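Local coordinates for Lin2891 protein (Listeria innocua, PDB 3DB0) that is a putative pyridoxamine 5'-phosphate oxidase that probably binds a flavin cofactor, at residues 82-87 / 116-121. Residues are numbered along the deposited sequence; the frame is centred on the assembly and turned at random.
Sequences GLASLE and IKIVPE
Leu83 and Val119 bond to each other twice through their backbones, as do Ser85 and Lys117. These are the two hydrogen-bonded pairs of an antiparallel ladder. Leu83 N reaches Val119 O at 3.0 Å, and Val119 N returns to Leu83 O at 2.9 Å; both donors are tilted from the carbonyl planes. The second pair is straighter at its acceptors. Ser85 N lies in the carbonyl plane of Lys117 O, and Lys117 N meets Ser85 O at 2.7 Å, nearly along its C=O axis. Each of these two oxygens also takes a CA-H contact, Lys117 O from Ala84 CA (3.2 Å) and Ser85 O from Ile116 CA. Away from this pairing, the backbone of Ala84 bonds to Pro62, just before strand 63-68, and that of Ile118 to Leu44 on strand 43-49.

Ala84 CB touches Ile116 CG2 and Ile118 CG1. Leu86 CD2 touches Ile116 CG1 on the same face, the two side chains crossing at an angle. On the face of Ser85 and Lys117, Glu87 OE1 lies 3.6 Å from Lys117 CD. CG of Lys117 is anti to its N (chi1 177°), and the extended chain leaves Lys117 NZ 4.6 Å from Glu87 OE1, beyond a salt bridge. Glu87 OE2 instead accepts from Asp89 N. Backbone hydrogen bonds and apolar packing therefore join strands 77-86 and 113-126 of the barrel here, without a salt bridge.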
# COMPACT_ATOMS: atom_id res chain seq x y z
N GLY B 82 -1.59 20.87 9.65
CA GLY B 82 -1.53 20.50 11.05
C GLY B 82 -0.24 20.83 11.74
O GLY B 82 0.65 21.42 11.18
N LEU B 83 -0.21 20.46 13.00
CA LEU B 83 0.89 20.68 13.85
C LEU B 83 1.51 19.35 14.22
O LEU B 83 0.83 18.46 14.79
CB LEU B 83 0.42 21.45 15.10
CG LEU B 83 0.07 22.93 14.88
CD1 LEU B 83 -0.50 23.57 16.20
CD2 LEU B 83 1.34 23.67 14.42
N ALA B 84 2.79 19.24 13.89
CA ALA B 84 3.56 18.02 14.08
C ALA B 84 4.47 18.15 15.28
O ALA B 84 5.01 19.24 15.57
CB ALA B 84 4.34 17.60 12.75
N SER B 85 4.59 17.02 15.97
CA SER B 85 5.39 16.84 17.18
C SER B 85 5.85 15.42 17.30
O SER B 85 5.37 14.52 16.61
CB SER B 85 4.61 17.29 18.43
OG SER B 85 3.53 16.43 18.69
N LEU B 86 6.85 15.22 18.13
CA LEU B 86 7.37 13.88 18.35
C LEU B 86 6.56 13.28 19.49
O LEU B 86 6.42 13.89 20.58
CB LEU B 86 8.88 13.91 18.64
CG LEU B 86 9.72 14.54 17.48
CD1 LEU B 86 11.23 14.46 17.75
CD2 LEU B 86 9.36 13.84 16.18
N GLU B 87 5.99 12.11 19.22
CA GLU B 87 5.17 11.36 20.18
C GLU B 87 6.03 10.95 21.33
O GLU B 87 7.07 10.36 21.15
CB GLU B 87 4.57 10.11 19.53
CG GLU B 87 3.70 9.29 20.48
CD GLU B 87 2.60 10.10 21.08
OE1 GLU B 87 1.81 10.66 20.30
OE2 GLU B 87 2.49 10.18 22.33
N ILE B 116 6.32 10.71 14.52
CA ILE B 116 5.78 12.03 14.27
C ILE B 116 4.27 11.96 14.34
O ILE B 116 3.58 11.26 13.57
CB ILE B 116 6.25 12.63 12.94
CG1 ILE B 116 7.78 12.68 12.95
CG2 ILE B 116 5.61 14.05 12.76
CD1 ILE B 116 8.47 12.93 11.59
N LYS B 117 3.76 12.72 15.30
CA LYS B 117 2.32 12.83 15.54
C LYS B 117 1.87 14.07 14.84
O LYS B 117 2.51 15.11 14.94
CB LYS B 117 2.02 12.97 17.04
CG LYS B 117 0.53 13.17 17.38
CD LYS B 117 0.33 13.61 18.86
CE LYS B 117 -1.10 13.49 19.22
NZ LYS B 117 -1.41 13.89 20.64
N ILE B 118 0.78 13.96 14.10
CA ILE B 118 0.24 15.14 13.43
C ILE B 118 -1.19 15.39 13.85
O ILE B 118 -2.10 14.58 13.57
CB ILE B 118 0.34 15.05 11.89
CG1 ILE B 118 1.81 14.89 11.47
CG2 ILE B 118 -0.34 16.26 11.23
CD1 ILE B 118 2.00 14.26 10.15
N VAL B 119 -1.38 16.54 14.48
CA VAL B 119 -2.69 17.01 14.93
C VAL B 119 -3.28 17.96 13.88
O VAL B 119 -2.77 19.04 13.63
CB VAL B 119 -2.64 17.66 16.38
CG1 VAL B 119 -4.01 18.27 16.80
CG2 VAL B 119 -2.21 16.63 17.39
N PRO B 120 -4.36 17.56 13.23
CA PRO B 120 -4.91 18.42 12.18
C PRO B 120 -5.55 19.69 12.67
O PRO B 120 -6.24 19.66 13.67
CB PRO B 120 -6.01 17.55 11.57
CG PRO B 120 -5.65 16.15 11.96
CD PRO B 120 -5.12 16.30 13.33
N GLU B 121 -5.36 20.79 11.95
CA GLU B 121 -5.96 22.07 12.34
C GLU B 121 -7.04 22.40 11.32
O GLU B 121 -8.09 23.00 11.63
CB GLU B 121 -4.90 23.18 12.44
CG GLU B 121 -3.89 22.93 13.55
CD GLU B 121 -4.55 22.96 14.95
OE1 GLU B 121 -5.62 23.60 15.10
OE2 GLU B 121 -3.96 22.39 15.88